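Long-range contacts in glycosyl hydrolase family 10 (Prevotella bryantii, PDB 4MGQ), which probably hydrolyses internal beta-1,4-xylosidic linkages of xylans, the piece described here being a calcium-binding carbohydrate-binding module of the longer enzyme: residues 30-38 with 140-151; 42-50 with 90-98. All blocks are in the same frame, centred on the assembly; numbering follows the deposited sequence.

Interaction 1: 30-38 with 140-151; sequences NWDRELYVN and GWTKPSWHEYEI
The carbonyl of Asp32 lies flat against the imidazole of His147, its O 3.4 Å above the ring centre, while CG of Pro144 sits over the opposite face, so the ring is sandwiched between Asp32 of the other segment and Pro144 of its own. Arg33 lays its CG obliquely against the CD2-CE2 side of the Tyr149 ring; its guanidinium continues past to the carbonyls of Leu106 and Leu109 and, through NH2, to that of Glu25. Two side chains grip the backbone of Glu34. Its N donates to His147 ND1 over 2.9 Å, 12° out of the imidazole plane; since the partner is a backbone N-H, ND1 is the acceptor. Its O accepts Tyr149 OH at 2.6 Å, from above the carbonyl plane. Of the Glu34 carboxylate, OE2 makes a salt bridge with Arg103, and OE1 faces the hydroxyl of Tyr36 at the edge of its ring. With CG anti to the backbone nitrogen (chi1 173°) and chi2 at 70°, Leu35 brings CD2 to within 3.8 Å of Trp141 CE3 and CD1 to within 3.7 Å of Ile151 CD1. At Tyr36 the backbones pair: Tyr36 N reaches Thr142 O at 2.7 Å, and Thr142 N returns to Tyr36 O. The phenol ring crosses Pro144 at about a right angle, with CE2 3.6 Å from CD of the proline. Val37 packs over the indole face of Trp141 in a CH-pi contact, CB 3.7 Å from the centroid of the six-membered ring. The short, weakly bonded strand 141-142 thus lies at the edge of an antiparallel sheet beside strand 34-37, as in the beta-sandwich of the CBM4/9 carbohydrate-binding modules.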
# COMPACT_ATOMS: atom_id res chain seq x y z
N ASN A 30 -0.06 -15.16 8.52
CA ASN A 30 0.27 -13.99 7.70
C ASN A 30 -0.28 -14.07 6.29
O ASN A 30 -0.89 -13.12 5.77
CB ASN A 30 1.78 -13.83 7.59
CG ASN A 30 2.36 -12.97 8.66
OD1 ASN A 30 1.73 -12.01 9.11
ND2 ASN A 30 3.58 -13.29 9.07
N TRP A 31 -0.04 -15.21 5.66
CA TRP A 31 -0.32 -15.37 4.25
C TRP A 31 -1.77 -15.70 3.94
O TRP A 31 -2.11 -15.87 2.78
CB TRP A 31 0.61 -16.45 3.67
CG TRP A 31 0.45 -17.80 4.31
CD1 TRP A 31 -0.54 -18.71 4.08
CD2 TRP A 31 1.33 -18.40 5.28
NE1 TRP A 31 -0.34 -19.83 4.85
CE2 TRP A 31 0.80 -19.67 5.59
CE3 TRP A 31 2.51 -17.99 5.90
CZ2 TRP A 31 1.41 -20.53 6.51
CZ3 TRP A 31 3.11 -18.84 6.81
CH2 TRP A 31 2.56 -20.10 7.11
N ASP A 32 -2.63 -15.78 4.95
CA ASP A 32 -4.04 -16.12 4.71
C ASP A 32 -4.86 -14.96 4.15
O ASP A 32 -6.01 -15.13 3.75
CB ASP A 32 -4.70 -16.63 6.00
CG ASP A 32 -4.16 -17.99 6.43
OD1 ASP A 32 -3.67 -18.74 5.56
OD2 ASP A 32 -4.22 -18.31 7.64
N ARG A 33 -4.27 -13.77 4.14
CA ARG A 33 -4.92 -12.60 3.57
C ARG A 33 -3.81 -11.72 3.02
O ARG A 33 -3.03 -11.17 3.80
CB ARG A 33 -5.75 -11.86 4.62
CG ARG A 33 -6.59 -10.71 4.06
CD ARG A 33 -7.16 -9.84 5.19
NE ARG A 33 -8.20 -10.52 5.97
CZ ARG A 33 -8.13 -10.78 7.27
NH1 ARG A 33 -7.06 -10.43 7.98
NH2 ARG A 33 -9.14 -11.39 7.88
N GLU A 34 -3.71 -11.62 1.70
CA GLU A 34 -2.64 -10.85 1.10
C GLU A 34 -3.16 -9.84 0.07
O GLU A 34 -4.13 -10.10 -0.64
CB GLU A 34 -1.60 -11.77 0.44
CG GLU A 34 -0.83 -12.64 1.44
CD GLU A 34 0.28 -13.49 0.83
OE1 GLU A 34 0.51 -13.43 -0.39
OE2 GLU A 34 0.95 -14.23 1.58
N LEU A 35 -2.49 -8.70 0.04
CA LEU A 35 -2.73 -7.63 -0.91
C LEU A 35 -1.43 -7.37 -1.69
O LEU A 35 -0.36 -7.26 -1.10
CB LEU A 35 -3.18 -6.36 -0.19
CG LEU A 35 -3.33 -5.09 -1.02
CD1 LEU A 35 -4.51 -5.21 -1.96
CD2 LEU A 35 -3.48 -3.87 -0.10
N TYR A 36 -1.55 -7.28 -3.01
CA TYR A 36 -0.38 -7.18 -3.88
C TYR A 36 -0.35 -5.91 -4.70
O TYR A 36 -1.39 -5.47 -5.19
CB TYR A 36 -0.35 -8.33 -4.87
CG TYR A 36 -0.30 -9.70 -4.25
CD1 TYR A 36 0.42 -9.94 -3.09
CD2 TYR A 36 -0.98 -10.75 -4.83
CE1 TYR A 36 0.46 -11.22 -2.53
CE2 TYR A 36 -0.95 -12.01 -4.29
CZ TYR A 36 -0.22 -12.24 -3.15
OH TYR A 36 -0.21 -13.51 -2.63
N VAL A 37 0.84 -5.36 -4.90
CA VAL A 37 1.03 -4.32 -5.91
C VAL A 37 2.40 -4.54 -6.55
O VAL A 37 3.35 -4.98 -5.88
CB VAL A 37 0.91 -2.91 -5.30
CG1 VAL A 37 2.06 -2.61 -4.36
CG2 VAL A 37 0.81 -1.85 -6.41
N ASN A 38 2.50 -4.31 -7.86
CA ASN A 38 3.76 -4.51 -8.56
C ASN A 38 4.39 -3.18 -8.96
O ASN A 38 3.76 -2.40 -9.67
CB ASN A 38 3.55 -5.35 -9.82
CG ASN A 38 3.39 -6.84 -9.53
OD1 ASN A 38 2.98 -7.24 -8.45
ND2 ASN A 38 3.75 -7.67 -10.51
N GLY A 140 -4.44 -2.22 -10.32
CA GLY A 140 -3.04 -2.50 -10.05
C GLY A 140 -2.85 -3.17 -8.70
O GLY A 140 -1.78 -3.70 -8.40
N TRP A 141 -3.89 -3.13 -7.88
CA TRP A 141 -3.85 -3.75 -6.57
C TRP A 141 -4.63 -5.05 -6.64
O TRP A 141 -5.81 -5.05 -6.99
CB TRP A 141 -4.41 -2.80 -5.50
CG TRP A 141 -3.53 -1.59 -5.31
CD1 TRP A 141 -3.47 -0.47 -6.11
CD2 TRP A 141 -2.55 -1.40 -4.28
NE1 TRP A 141 -2.52 0.40 -5.63
CE2 TRP A 141 -1.95 -0.14 -4.50
CE3 TRP A 141 -2.14 -2.17 -3.19
CZ2 TRP A 141 -0.95 0.36 -3.67
CZ3 TRP A 141 -1.15 -1.67 -2.37
CH2 TRP A 141 -0.57 -0.41 -2.61
N THR A 142 -3.97 -6.16 -6.34
CA THR A 142 -4.61 -7.47 -6.48
C THR A 142 -4.50 -8.35 -5.24
O THR A 142 -3.87 -8.00 -4.25
CB THR A 142 -4.02 -8.26 -7.67
OG1 THR A 142 -2.61 -8.47 -7.47
CG2 THR A 142 -4.24 -7.51 -8.98
N LYS A 143 -5.11 -9.53 -5.33
CA LYS A 143 -5.08 -10.49 -4.24
C LYS A 143 -5.13 -11.89 -4.83
O LYS A 143 -5.47 -12.05 -6.00
CB LYS A 143 -6.26 -10.27 -3.30
CG LYS A 143 -7.60 -10.56 -3.95
CD LYS A 143 -8.73 -10.46 -2.97
CE LYS A 143 -10.05 -10.83 -3.62
NZ LYS A 143 -10.03 -12.24 -4.13
N PRO A 144 -4.77 -12.91 -4.04
CA PRO A 144 -5.03 -14.27 -4.53
C PRO A 144 -6.53 -14.45 -4.76
O PRO A 144 -7.33 -13.94 -3.97
CB PRO A 144 -4.52 -15.16 -3.41
CG PRO A 144 -3.50 -14.31 -2.69
CD PRO A 144 -4.07 -12.92 -2.74
N SER A 145 -6.91 -15.14 -5.82
CA SER A 145 -8.33 -15.24 -6.16
C SER A 145 -9.15 -15.90 -5.04
O SER A 145 -10.33 -15.60 -4.88
CB SER A 145 -8.51 -16.02 -7.47
OG SER A 145 -8.04 -17.35 -7.35
N TRP A 146 -8.51 -16.77 -4.26
CA TRP A 146 -9.23 -17.50 -3.22
C TRP A 146 -9.25 -16.79 -1.87
O TRP A 146 -9.86 -17.30 -0.92
CB TRP A 146 -8.62 -18.90 -3.06
CG TRP A 146 -7.18 -18.91 -2.66
CD1 TRP A 146 -6.69 -19.01 -1.39
CD2 TRP A 146 -6.04 -18.84 -3.52
NE1 TRP A 146 -5.32 -18.99 -1.40
CE2 TRP A 146 -4.89 -18.89 -2.70
CE3 TRP A 146 -5.87 -18.73 -4.91
CZ2 TRP A 146 -3.60 -18.83 -3.22
CZ3 TRP A 146 -4.59 -18.67 -5.42
CH2 TRP A 146 -3.47 -18.73 -4.58
N HIS A 147 -8.62 -15.63 -1.77
CA HIS A 147 -8.76 -14.82 -0.56
C HIS A 147 -10.07 -14.06 -0.62
O HIS A 147 -10.29 -13.26 -1.53
CB HIS A 147 -7.58 -13.85 -0.40
CG HIS A 147 -6.32 -14.52 0.02
ND1 HIS A 147 -5.21 -13.82 0.44
CD2 HIS A 147 -5.98 -15.84 0.08
CE1 HIS A 147 -4.25 -14.67 0.75
NE2 HIS A 147 -4.69 -15.90 0.55
N GLU A 148 -10.94 -14.33 0.34
CA GLU A 148 -12.31 -13.82 0.28
C GLU A 148 -12.44 -12.48 1.01
O GLU A 148 -12.90 -12.42 2.15
CB GLU A 148 -13.28 -14.84 0.87
CG GLU A 148 -13.28 -16.17 0.12
CD GLU A 148 -14.08 -17.25 0.83
OE1 GLU A 148 -15.03 -16.92 1.57
OE2 GLU A 148 -13.75 -18.45 0.65
N TYR A 149 -12.02 -11.42 0.33
CA TYR A 149 -12.25 -10.06 0.81
C TYR A 149 -12.36 -9.16 -0.41
O TYR A 149 -12.04 -9.60 -1.52
CB TYR A 149 -11.14 -9.60 1.76
CG TYR A 149 -9.79 -9.30 1.12
CD1 TYR A 149 -9.51 -8.02 0.63
CD2 TYR A 149 -8.79 -10.26 1.04
CE1 TYR A 149 -8.29 -7.71 0.07
CE2 TYR A 149 -7.54 -9.96 0.47
CZ TYR A 149 -7.31 -8.67 -0.01
OH TYR A 149 -6.10 -8.34 -0.57
N GLU A 150 -12.82 -7.93 -0.23
CA GLU A 150 -12.96 -7.00 -1.34
C GLU A 150 -11.95 -5.86 -1.26
O GLU A 150 -11.79 -5.24 -0.21
CB GLU A 150 -14.35 -6.39 -1.37
CG GLU A 150 -15.50 -7.36 -1.19
CD GLU A 150 -16.80 -6.62 -0.95
OE1 GLU A 150 -17.49 -6.93 0.04
OE2 GLU A 150 -17.10 -5.70 -1.75
N ILE A 151 -11.30 -5.57 -2.38
CA ILE A 151 -10.48 -4.38 -2.52
C ILE A 151 -11.38 -3.26 -3.04
O ILE A 151 -11.92 -3.36 -4.14
CB ILE A 151 -9.31 -4.60 -3.48
CG1 ILE A 151 -8.46 -5.78 -3.01
CG2 ILE A 151 -8.48 -3.33 -3.63
CD1 ILE A 151 -7.40 -6.21 -4.01
O HOH W 1 0.42 -3.78 -9.80

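Interaction 2: 42-50 with 90-98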
# COMPACT_ATOMS: atom_id res chain seq x y z
N GLU A 42 11.00 -3.22 -12.14
CA GLU A 42 11.50 -4.24 -11.22
C GLU A 42 12.57 -3.67 -10.29
O GLU A 42 13.43 -2.90 -10.72
CB GLU A 42 12.06 -5.42 -12.02
CG GLU A 42 12.63 -6.54 -11.19
CD GLU A 42 12.99 -7.73 -12.05
OE1 GLU A 42 14.06 -7.70 -12.70
OE2 GLU A 42 12.18 -8.69 -12.10
N LEU A 43 12.51 -4.02 -9.01
CA LEU A 43 13.51 -3.54 -8.06
C LEU A 43 14.84 -4.24 -8.32
O LEU A 43 14.87 -5.43 -8.64
CB LEU A 43 13.05 -3.77 -6.62
CG LEU A 43 11.61 -3.36 -6.30
CD1 LEU A 43 11.34 -3.43 -4.80
CD2 LEU A 43 11.27 -1.97 -6.85
N GLN A 44 15.93 -3.49 -8.21
CA GLN A 44 17.27 -3.99 -8.53
C GLN A 44 18.11 -4.25 -7.29
O GLN A 44 18.16 -3.43 -6.37
CB GLN A 44 18.00 -3.00 -9.44
CG GLN A 44 17.25 -2.66 -10.71
CD GLN A 44 17.87 -1.48 -11.45
OE1 GLN A 44 17.22 -0.45 -11.66
NE2 GLN A 44 19.13 -1.63 -11.83
N SER A 45 18.79 -5.39 -7.30
CA SER A 45 19.66 -5.76 -6.20
C SER A 45 20.69 -4.66 -5.91
O SER A 45 21.32 -4.12 -6.83
CB SER A 45 20.36 -7.09 -6.51
OG SER A 45 21.10 -7.53 -5.40
N GLY A 46 20.84 -4.32 -4.64
CA GLY A 46 21.79 -3.31 -4.22
C GLY A 46 21.25 -1.89 -4.15
O GLY A 46 21.93 -1.00 -3.65
N LYS A 47 20.05 -1.67 -4.67
CA LYS A 47 19.44 -0.34 -4.64
C LYS A 47 18.48 -0.23 -3.47
O LYS A 47 17.81 -1.20 -3.12
CB LYS A 47 18.70 -0.04 -5.95
CG LYS A 47 19.61 0.24 -7.15
CD LYS A 47 18.80 0.72 -8.34
CE LYS A 47 19.69 1.22 -9.48
NZ LYS A 47 18.86 1.81 -10.57
N THR A 48 18.42 0.96 -2.86
CA THR A 48 17.49 1.19 -1.76
C THR A 48 16.23 1.88 -2.24
O THR A 48 16.28 2.87 -2.98
CB THR A 48 18.14 2.00 -0.64
OG1 THR A 48 19.17 1.20 -0.05
CG2 THR A 48 17.13 2.36 0.44
N TYR A 49 15.09 1.36 -1.81
CA TYR A 49 13.78 1.85 -2.21
C TYR A 49 13.03 2.32 -0.98
O TYR A 49 13.20 1.76 0.10
CB TYR A 49 12.99 0.75 -2.94
CG TYR A 49 13.66 0.34 -4.21
CD1 TYR A 49 14.68 -0.60 -4.20
CD2 TYR A 49 13.30 0.93 -5.42
CE1 TYR A 49 15.32 -0.97 -5.39
CE2 TYR A 49 13.93 0.56 -6.60
CZ TYR A 49 14.95 -0.37 -6.57
OH TYR A 49 15.59 -0.72 -7.73
N THR A 50 12.22 3.35 -1.13
CA THR A 50 11.50 3.91 0.01
C THR A 50 10.00 3.84 -0.22
O THR A 50 9.48 4.39 -1.19
CB THR A 50 11.91 5.38 0.26
OG1 THR A 50 13.32 5.44 0.55
CG2 THR A 50 11.14 5.97 1.44
N ALA A 90 7.21 6.22 6.08
CA ALA A 90 8.32 6.25 5.13
C ALA A 90 9.34 5.22 5.57
O ALA A 90 10.00 5.39 6.60
CB ALA A 90 8.95 7.65 5.06
N GLN A 91 9.45 4.14 4.81
CA GLN A 91 10.35 3.05 5.18
C GLN A 91 11.24 2.66 4.01
O GLN A 91 10.75 2.25 2.96
CB GLN A 91 9.56 1.82 5.65
CG GLN A 91 8.79 2.00 6.95
CD GLN A 91 9.70 2.22 8.15
OE1 GLN A 91 10.86 1.81 8.17
NE2 GLN A 91 9.17 2.90 9.17
N ALA A 92 12.55 2.77 4.22
CA ALA A 92 13.52 2.42 3.20
C ALA A 92 14.02 1.00 3.42
O ALA A 92 14.06 0.51 4.55
CB ALA A 92 14.68 3.39 3.21
N PHE A 93 14.41 0.35 2.33
CA PHE A 93 14.99 -0.99 2.40
C PHE A 93 15.82 -1.24 1.15
O PHE A 93 15.46 -0.78 0.06
CB PHE A 93 13.89 -2.05 2.54
CG PHE A 93 13.05 -2.22 1.30
CD1 PHE A 93 12.04 -1.30 1.00
CD2 PHE A 93 13.29 -3.25 0.42
CE1 PHE A 93 11.29 -1.43 -0.16
CE2 PHE A 93 12.54 -3.39 -0.73
CZ PHE A 93 11.54 -2.47 -1.02
N GLU A 94 16.93 -1.97 1.29
CA GLU A 94 17.74 -2.34 0.14
C GLU A 94 17.28 -3.67 -0.45
O GLU A 94 17.15 -4.66 0.26
CB GLU A 94 19.22 -2.45 0.54
CG GLU A 94 20.12 -2.89 -0.60
CD GLU A 94 21.53 -3.23 -0.14
OE1 GLU A 94 21.88 -2.96 1.03
OE2 GLU A 94 22.30 -3.79 -0.95
N ALA A 95 17.01 -3.67 -1.75
CA ALA A 95 16.70 -4.91 -2.45
C ALA A 95 17.93 -5.80 -2.45
O ALA A 95 19.03 -5.33 -2.71
CB ALA A 95 16.25 -4.62 -3.87
N LYS A 96 17.75 -7.08 -2.14
CA LYS A 96 18.88 -8.01 -2.13
C LYS A 96 18.85 -8.94 -3.34
O LYS A 96 19.69 -9.83 -3.47
CB LYS A 96 18.88 -8.84 -0.84
CG LYS A 96 18.87 -8.02 0.44
CD LYS A 96 20.12 -7.16 0.59
CE LYS A 96 20.13 -6.48 1.96
NZ LYS A 96 21.28 -5.55 2.13
N SER A 97 17.88 -8.73 -4.22
CA SER A 97 17.70 -9.51 -5.44
C SER A 97 16.75 -8.75 -6.33
O SER A 97 16.26 -7.69 -5.95
CB SER A 97 17.16 -10.91 -5.15
OG SER A 97 15.82 -10.86 -4.68
N ALA A 98 16.48 -9.27 -7.52
CA ALA A 98 15.48 -8.65 -8.39
C ALA A 98 14.08 -8.95 -7.84
O ALA A 98 13.70 -10.11 -7.73
CB ALA A 98 15.61 -9.15 -9.81
O HOH W 2 11.72 -10.51 -9.85
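Phe93 has its CG between the backbone N and the carbonyl carbon (chi1 69°), which swings the ring back over the neighbouring strand, while Tyr49 (CG anti to its carbonyl carbon, chi1 -63°) turns its own ring toward Leu43, and its CB lies 3.9 Å from Phe93 CE1. The two belong to an antiparallel pairing in the beta-sandwich, strand 48-57 against the outermost strand 87-94. Tyr49 and Phe93 form a hydrogen-bonded pair, linked by both N-H...O bonds, and their side chains share the buried face of the sheet. There CD1 of Leu43 meets the edge of the phenyl ring at CZ, the leucine crossing it at about a right angle, and Leu120 of the adjacent strand 111-121 touches all three residues. Leu43 also lays CD2 over one face of the Tyr49 ring, whose hydroxyl accepts the N-H of Gln44 at 2.8 Å, tying the approach to the strand onto its own tyrosine. On the opposite face of the sheet, both Thr48, through CG2, and Thr50 touch the methyl of Ala92, with Thr50 OG1 3.6 Å from Ala92 CB. Beyond the strands the pairing continues at the type II turn from Gln44 to Lys47: Ala95 N donates to Lys47 O, and Gly46 N to Ala95 O at 2.8 Å and an almost straight 169°. The methyl of Ala95 tucks into this turn, its CB 3.4 Å from Gln44 O. Past the turn, away from the strands, one water donates to both Glu42 OE2 and Ala98 O, 2.9 Å from each.

In the fold
The two contacts lie in different sheets of the sandwich, their centres 22 Å apart. Interaction 1 joins strand 34-37 to the short outermost strand 141-142 of one sheet; interaction 2 joins strand 48-57 to the outermost strand 87-94 of the other and is nested in the chain loop closed by the first. Both are partly buried, yet 42-50 with 90-98 rests mainly on backbone bonds, whereas 30-38 with 140-151 has few of these and relies on aromatic and imidazole side chains gripping main-chain atoms. Interaction 1 also lies nearer the calcium, about 11 Å from the Trp141 side chain, while interaction 2 is remote from it.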